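Signal transduction protein pmrD (Escherichia coli, PDB 4HN7) binds the phosphorylated response regulator BasR and so mediates induction of BasR-activated genes, which brings polymyxin resistance in some natural isolates. Local coordinates at residues M1-C9 against V40-P48; K29-F38 against L61-Y72. All blocks are in the same frame, centred on the assembly; numbering follows the deposited sequence.

Interaction 1: M1-C9 against V40-P48; sequences MEWLVKKSC and VKVGDLLSP
Val5, the residue most deeply engaged in this contact, meets segment 40-48 with both its backbone and its branches. Val5 N donates to Asp44 O over 2.9 Å, and Gly43 N returns a bond to Val5 O that is almost straight (N-H...O 173°). With CG1 anti to the backbone N (chi1 -179°), Val5 CG2 is left to point into the interior, where it lies 4.0 Å from Val40 CG2, the two valines crossing at about a right angle, and 4.1 Å from Leu46 CD1.

The tight turn from Lys41 to Asp44, type II with Gly43 at positive phi, presents these polar groups. It is closed by Asp44 N to Lys41 O and braced by Lys41 N, which reaches Asp44 OD1 from above the carboxylate plane.

Beyond the turn the chains form an antiparallel ladder. Trp3 and Leu46 are a hydrogen-bonded pair, with Leu46 N 2.9 Å from Trp3 O and Trp3 N 3.0 Å from Leu46 O, the latter bond more bent at 144°. Glu2 lies outside this pair: its CB is 3.7 Å from Leu45 CD1 and its CG passes 4.0 Å from Ser47 CB, while its carboxylate forms a salt bridge with Arg58.

Strands 3-9 and 45-50 are the first and last in the sheet order, so their pairing closes the barrel. Strand 16-23 flanks the former, with Leu21 against Val5 and Leu46, and strand 53-56 flanks the latter through Ile56; Cys9 is tied to Cys81 of helix 74-84 by a disulfide.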
# COMPACT_ATOMS: atom_id res chain seq x y z
N MET A 1 11.93 11.30 -6.38
CA MET A 1 11.29 12.59 -6.03
C MET A 1 9.99 12.43 -5.30
O MET A 1 9.14 11.59 -5.61
CB MET A 1 11.00 13.42 -7.27
CG MET A 1 12.19 14.12 -7.85
SD MET A 1 11.64 15.16 -9.19
CE MET A 1 13.24 15.80 -9.73
N GLU A 2 9.82 13.33 -4.36
CA GLU A 2 8.61 13.51 -3.66
C GLU A 2 7.85 14.60 -4.37
O GLU A 2 8.45 15.46 -4.99
CB GLU A 2 8.96 13.89 -2.24
CG GLU A 2 9.69 12.76 -1.50
CD GLU A 2 10.04 13.09 -0.03
OE1 GLU A 2 10.33 14.26 0.23
OE2 GLU A 2 10.06 12.21 0.86
N TRP A 3 6.54 14.56 -4.26
CA TRP A 3 5.69 15.42 -5.05
C TRP A 3 4.74 15.95 -4.09
O TRP A 3 4.30 15.24 -3.25
CB TRP A 3 4.95 14.60 -6.06
CG TRP A 3 5.89 13.99 -7.07
CD1 TRP A 3 6.46 12.73 -7.04
CD2 TRP A 3 6.42 14.65 -8.25
NE1 TRP A 3 7.31 12.60 -8.12
CE2 TRP A 3 7.29 13.75 -8.88
CE3 TRP A 3 6.22 15.90 -8.84
CZ2 TRP A 3 7.95 14.08 -10.04
CZ3 TRP A 3 6.89 16.22 -9.99
CH2 TRP A 3 7.72 15.32 -10.60
N LEU A 4 4.38 17.20 -4.23
CA LEU A 4 3.32 17.77 -3.44
C LEU A 4 2.06 17.86 -4.29
O LEU A 4 2.09 18.35 -5.41
CB LEU A 4 3.75 19.15 -3.01
CG LEU A 4 3.79 19.42 -1.50
CD1 LEU A 4 3.46 18.21 -0.65
CD2 LEU A 4 5.17 19.95 -1.11
N VAL A 5 0.96 17.35 -3.80
CA VAL A 5 -0.26 17.46 -4.56
C VAL A 5 -0.79 18.87 -4.51
O VAL A 5 -1.24 19.27 -3.47
CB VAL A 5 -1.33 16.58 -3.97
CG1 VAL A 5 -2.61 16.68 -4.79
CG2 VAL A 5 -0.80 15.16 -3.86
N LYS A 6 -0.75 19.60 -5.62
CA LYS A 6 -1.23 20.99 -5.68
C LYS A 6 -2.69 21.10 -6.00
O LYS A 6 -3.29 22.07 -5.62
CB LYS A 6 -0.47 21.80 -6.71
CG LYS A 6 0.94 22.25 -6.29
CD LYS A 6 0.89 23.25 -5.14
CE LYS A 6 1.55 24.58 -5.52
NZ LYS A 6 0.90 25.75 -4.83
N LYS A 7 -3.26 20.13 -6.71
CA LYS A 7 -4.68 20.14 -7.08
C LYS A 7 -5.12 18.75 -7.28
O LYS A 7 -4.37 18.00 -7.84
CB LYS A 7 -4.91 20.77 -8.43
CG LYS A 7 -4.40 22.17 -8.67
CD LYS A 7 -4.16 22.33 -10.16
CE LYS A 7 -3.96 23.78 -10.59
NZ LYS A 7 -5.27 24.41 -10.93
N SER A 8 -6.36 18.45 -6.94
CA SER A 8 -7.01 17.11 -7.06
C SER A 8 -8.36 17.20 -7.81
O SER A 8 -8.95 18.27 -7.96
CB SER A 8 -7.21 16.47 -5.67
OG SER A 8 -7.93 15.25 -5.73
N CYS A 9 -8.82 16.06 -8.29
CA CYS A 9 -9.84 15.97 -9.32
C CYS A 9 -10.26 14.51 -9.29
O CYS A 9 -9.41 13.60 -9.23
CB CYS A 9 -9.25 16.33 -10.70
SG CYS A 9 -10.37 17.14 -11.89
N VAL A 40 -6.12 11.15 -1.29
CA VAL A 40 -5.01 12.02 -1.35
C VAL A 40 -5.64 13.34 -1.61
O VAL A 40 -6.41 13.46 -2.52
CB VAL A 40 -4.04 11.64 -2.49
CG1 VAL A 40 -4.50 10.34 -3.14
CG2 VAL A 40 -3.91 12.75 -3.50
N LYS A 41 -5.27 14.32 -0.82
CA LYS A 41 -5.92 15.58 -0.80
C LYS A 41 -4.86 16.59 -0.95
O LYS A 41 -3.73 16.33 -0.63
CB LYS A 41 -6.63 15.76 0.55
CG LYS A 41 -7.16 17.17 0.80
CD LYS A 41 -8.65 17.36 0.42
CE LYS A 41 -8.87 18.61 -0.42
NZ LYS A 41 -8.72 18.28 -1.86
N VAL A 42 -5.20 17.75 -1.43
CA VAL A 42 -4.19 18.74 -1.69
C VAL A 42 -3.43 19.01 -0.40
O VAL A 42 -3.99 18.91 0.71
CB VAL A 42 -4.72 19.99 -2.45
CG1 VAL A 42 -6.19 19.93 -2.63
CG2 VAL A 42 -4.33 21.28 -1.80
N GLY A 43 -2.13 19.28 -0.60
CA GLY A 43 -1.15 19.48 0.44
C GLY A 43 -0.57 18.19 0.94
O GLY A 43 0.24 18.23 1.86
N ASP A 44 -0.98 17.05 0.38
CA ASP A 44 -0.31 15.78 0.58
C ASP A 44 1.04 15.64 -0.16
O ASP A 44 1.33 16.25 -1.19
CB ASP A 44 -1.21 14.62 0.26
CG ASP A 44 -2.33 14.46 1.30
OD1 ASP A 44 -3.19 13.55 1.18
OD2 ASP A 44 -2.36 15.26 2.25
N LEU A 45 1.91 14.87 0.48
CA LEU A 45 3.19 14.52 -0.04
C LEU A 45 3.06 13.08 -0.58
O LEU A 45 2.58 12.19 0.12
CB LEU A 45 4.21 14.52 1.08
CG LEU A 45 5.65 14.08 0.82
CD1 LEU A 45 6.36 15.18 0.13
CD2 LEU A 45 6.36 13.78 2.11
N LEU A 46 3.56 12.86 -1.79
CA LEU A 46 3.74 11.50 -2.32
C LEU A 46 5.20 11.15 -2.44
O LEU A 46 5.92 11.84 -3.12
CB LEU A 46 3.13 11.39 -3.70
CG LEU A 46 1.64 11.67 -3.70
CD1 LEU A 46 1.28 11.87 -5.14
CD2 LEU A 46 0.85 10.54 -3.09
N SER A 47 5.64 10.06 -1.83
CA SER A 47 7.04 9.73 -1.80
C SER A 47 7.20 8.42 -2.48
O SER A 47 6.43 7.51 -2.23
CB SER A 47 7.48 9.63 -0.36
OG SER A 47 6.41 10.13 0.47
N PRO A 48 8.21 8.28 -3.34
CA PRO A 48 8.49 7.04 -4.05
C PRO A 48 8.75 5.88 -3.15
O PRO A 48 9.46 6.05 -2.20
CB PRO A 48 9.76 7.35 -4.81
CG PRO A 48 10.37 8.43 -4.04
CD PRO A 48 9.26 9.27 -3.56

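Interaction 2: K29-F38 against L61-Y72; sequences KMIAEVKSDF and LHTVKVLSASSY
Phe38 and His62 both carry CG anti to the carbonyl carbon (chi1 -55° and -68°), and these torsions bring their rings together in an offset stack. The planes are 11° apart and the centroids 4.1 Å; Phe38 CE2 lies over the imidazole face, nearest to His62 CD2 at 3.6 Å. His62 CA adds a CH-pi contact over the same phenyl ring. Ser36 OG, set anti to its own amide, accepts from Phe38 N in an ST turn and lies 2.9 Å from Thr63 O.

Further along, strands 29-35 and 63-71 run antiparallel. Lys35 and Lys65 exchange two backbone bonds, as do Ile31 and Ser70. Between these pairs the register slips by one residue at a bulge where Glu33 O accepts two amides, Leu67 N at 2.7 Å and Ser68 N at 3.1 Å, the second in the carbonyl plane on a lone pair. Glu33 N in turn donates to Ser68 O. On one face Val34 CB packs 3.9 Å from Val64 CG2, and on the same face Ala32 is paired with Ala69. At the far end Ile31 CG1 comes to the edge of the Tyr72 ring, 3.7 Å from Tyr72 CD1, while Tyr72 N donates to Lys29 O over 3.2 Å, approaching from above that carbonyl's plane.

Helix 74-84 packs against Ile31 and Tyr72, and Asp37 of the second subunit packs on Phe38. Leu67 and Ser68, two residues opposite the single Glu33, form a classic beta bulge, here within a long, twisted antiparallel pair of a six-stranded barrel.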
# COMPACT_ATOMS: atom_id res chain seq x y z
N LYS A 29 6.11 20.66 -12.64
CA LYS A 29 4.74 20.44 -12.29
C LYS A 29 4.24 19.42 -13.27
O LYS A 29 4.64 19.47 -14.39
CB LYS A 29 3.96 21.73 -12.44
CG LYS A 29 4.69 22.92 -11.86
CD LYS A 29 3.74 24.07 -11.57
CE LYS A 29 4.48 25.29 -10.99
NZ LYS A 29 4.49 25.35 -9.49
N MET A 30 3.43 18.47 -12.84
CA MET A 30 3.05 17.34 -13.66
C MET A 30 1.58 17.19 -13.42
O MET A 30 1.07 17.73 -12.49
CB MET A 30 3.74 16.03 -13.23
CG MET A 30 5.25 16.01 -13.35
SD MET A 30 5.96 15.90 -15.02
CE MET A 30 5.57 14.21 -15.38
N ILE A 31 0.92 16.51 -14.32
CA ILE A 31 -0.43 16.10 -14.15
C ILE A 31 -0.29 14.61 -14.10
O ILE A 31 0.45 14.05 -14.88
CB ILE A 31 -1.29 16.49 -15.36
CG1 ILE A 31 -1.27 17.98 -15.48
CG2 ILE A 31 -2.72 15.92 -15.21
CD1 ILE A 31 -1.93 18.55 -16.71
N ALA A 32 -1.03 13.97 -13.22
CA ALA A 32 -0.90 12.54 -13.09
C ALA A 32 -2.22 11.90 -12.81
O ALA A 32 -2.97 12.38 -12.02
CB ALA A 32 0.11 12.19 -12.02
N GLU A 33 -2.44 10.78 -13.46
CA GLU A 33 -3.58 9.96 -13.29
C GLU A 33 -3.13 8.84 -12.35
O GLU A 33 -2.16 8.11 -12.65
CB GLU A 33 -3.95 9.44 -14.67
CG GLU A 33 -5.36 8.92 -14.86
CD GLU A 33 -5.74 8.90 -16.35
OE1 GLU A 33 -5.59 7.82 -17.01
OE2 GLU A 33 -6.15 9.97 -16.88
N VAL A 34 -3.79 8.73 -11.20
CA VAL A 34 -3.33 7.81 -10.18
C VAL A 34 -4.48 6.93 -9.78
O VAL A 34 -5.57 7.19 -10.10
CB VAL A 34 -2.72 8.52 -8.93
CG1 VAL A 34 -1.68 9.55 -9.31
CG2 VAL A 34 -3.79 9.18 -8.10
N LYS A 35 -4.18 5.87 -9.05
CA LYS A 35 -5.15 5.00 -8.52
C LYS A 35 -4.76 4.72 -7.07
O LYS A 35 -3.62 4.37 -6.81
CB LYS A 35 -5.08 3.73 -9.33
CG LYS A 35 -6.16 2.74 -9.00
CD LYS A 35 -5.75 1.33 -9.39
CE LYS A 35 -6.94 0.36 -9.40
NZ LYS A 35 -8.01 0.68 -8.40
N SER A 36 -5.70 4.83 -6.14
CA SER A 36 -5.41 4.51 -4.75
C SER A 36 -6.65 4.07 -4.08
O SER A 36 -7.73 4.49 -4.44
CB SER A 36 -4.93 5.77 -3.97
OG SER A 36 -4.60 5.45 -2.62
N ASP A 37 -6.49 3.28 -3.04
CA ASP A 37 -7.59 3.00 -2.13
C ASP A 37 -7.72 4.09 -1.04
O ASP A 37 -8.72 4.13 -0.34
CB ASP A 37 -7.43 1.61 -1.49
CG ASP A 37 -7.45 0.47 -2.51
OD1 ASP A 37 -8.18 0.56 -3.52
OD2 ASP A 37 -6.73 -0.54 -2.30
N PHE A 38 -6.74 4.97 -0.91
CA PHE A 38 -6.80 6.02 0.10
C PHE A 38 -6.91 7.35 -0.54
O PHE A 38 -6.56 7.53 -1.68
CB PHE A 38 -5.55 6.01 0.94
CG PHE A 38 -5.29 4.70 1.55
CD1 PHE A 38 -4.69 3.72 0.82
CD2 PHE A 38 -5.70 4.42 2.82
CE1 PHE A 38 -4.44 2.49 1.36
CE2 PHE A 38 -5.48 3.19 3.38
CZ PHE A 38 -4.85 2.21 2.65
N LEU A 61 1.98 2.17 4.09
CA LEU A 61 0.74 1.43 3.99
C LEU A 61 -0.33 2.12 3.17
O LEU A 61 -1.37 1.52 2.90
CB LEU A 61 0.18 1.22 5.40
CG LEU A 61 0.05 -0.19 5.95
CD1 LEU A 61 1.12 -1.11 5.43
CD2 LEU A 61 0.06 -0.11 7.46
N HIS A 62 -0.13 3.40 2.82
CA HIS A 62 -1.10 4.11 2.05
C HIS A 62 -0.53 4.37 0.70
O HIS A 62 -0.03 5.44 0.43
CB HIS A 62 -1.42 5.38 2.77
CG HIS A 62 -2.15 5.15 4.03
ND1 HIS A 62 -2.85 6.14 4.67
CD2 HIS A 62 -2.31 4.03 4.78
CE1 HIS A 62 -3.39 5.65 5.77
NE2 HIS A 62 -3.07 4.38 5.86
N THR A 63 -0.61 3.38 -0.16
CA THR A 63 0.05 3.45 -1.41
C THR A 63 -0.83 4.02 -2.48
O THR A 63 -2.05 4.10 -2.32
CB THR A 63 0.50 2.08 -1.79
OG1 THR A 63 -0.62 1.26 -1.69
CG2 THR A 63 1.50 1.55 -0.80
N VAL A 64 -0.19 4.53 -3.54
CA VAL A 64 -0.88 4.97 -4.74
C VAL A 64 -0.09 4.56 -5.98
O VAL A 64 1.12 4.54 -5.93
CB VAL A 64 -1.21 6.49 -4.81
CG1 VAL A 64 -0.86 7.21 -3.55
CG2 VAL A 64 -0.53 7.15 -5.97
N LYS A 65 -0.80 4.22 -7.06
CA LYS A 65 -0.19 3.70 -8.31
C LYS A 65 -0.39 4.83 -9.25
O LYS A 65 -1.51 5.36 -9.31
CB LYS A 65 -0.92 2.45 -8.81
CG LYS A 65 -0.08 1.26 -9.35
CD LYS A 65 -0.94 -0.02 -9.55
CE LYS A 65 -0.24 -1.39 -9.25
NZ LYS A 65 -1.06 -2.63 -8.88
N VAL A 66 0.69 5.27 -9.91
CA VAL A 66 0.59 6.24 -10.98
C VAL A 66 0.26 5.49 -12.24
O VAL A 66 1.01 4.67 -12.63
CB VAL A 66 1.89 6.98 -11.23
CG1 VAL A 66 1.77 7.82 -12.45
CG2 VAL A 66 2.23 7.86 -10.07
N LEU A 67 -0.86 5.80 -12.84
CA LEU A 67 -1.30 5.16 -14.04
C LEU A 67 -0.77 5.88 -15.26
O LEU A 67 -0.50 5.27 -16.28
CB LEU A 67 -2.82 5.14 -14.05
CG LEU A 67 -3.39 4.29 -12.91
CD1 LEU A 67 -4.88 4.20 -13.05
CD2 LEU A 67 -2.82 2.89 -12.88
N SER A 68 -0.63 7.20 -15.20
CA SER A 68 0.05 7.93 -16.27
C SER A 68 0.33 9.32 -15.82
O SER A 68 -0.32 9.79 -14.87
CB SER A 68 -0.78 7.99 -17.55
OG SER A 68 -1.70 9.07 -17.53
N ALA A 69 1.26 9.98 -16.51
CA ALA A 69 1.67 11.35 -16.26
C ALA A 69 2.11 12.16 -17.47
O ALA A 69 2.61 11.64 -18.44
CB ALA A 69 2.80 11.37 -15.26
N SER A 70 1.96 13.47 -17.33
CA SER A 70 2.34 14.41 -18.34
C SER A 70 2.81 15.61 -17.62
O SER A 70 2.52 15.74 -16.47
CB SER A 70 1.11 14.78 -19.13
OG SER A 70 0.05 13.94 -18.76
N SER A 71 3.52 16.49 -18.26
CA SER A 71 3.83 17.72 -17.59
C SER A 71 2.59 18.59 -17.69
O SER A 71 1.68 18.30 -18.47
CB SER A 71 5.08 18.42 -18.11
OG SER A 71 4.88 18.91 -19.40
N TYR A 72 2.56 19.64 -16.87
CA TYR A 72 1.37 20.47 -16.69
C TYR A 72 1.20 21.47 -17.80
O TYR A 72 2.13 22.14 -18.17
CB TYR A 72 1.44 21.22 -15.33
CG TYR A 72 0.26 22.16 -15.03
CD1 TYR A 72 -1.03 21.65 -14.77
CD2 TYR A 72 0.43 23.57 -15.02
CE1 TYR A 72 -2.11 22.51 -14.50
CE2 TYR A 72 -0.64 24.43 -14.75
CZ TYR A 72 -1.91 23.90 -14.49
OH TYR A 72 -3.00 24.72 -14.24

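Both interactions are antiparallel strand pairings in one closed barrel. Interaction 1 joins the two ends of the sheet order; interaction 2 joins strands in its middle, buries more surface (959 against 667 Å²) and has eight backbone hydrogen bonds between its segments against four. Each is partly buried: Val5 and Leu46 are buried in the first, Val34 and Val64 in the second, with Ile31 on the Glu33 face beneath helix 74-84. A type II turn starts the pairing in 1-9/40-48, a bulge interrupts it in 29-38/61-72, where an aromatic stack is added near the second subunit. They meet where Leu46 CD2 packs 3.8 Å from Val64 CG1 and Trp3 CZ3 3.8 Å from Met30 CG.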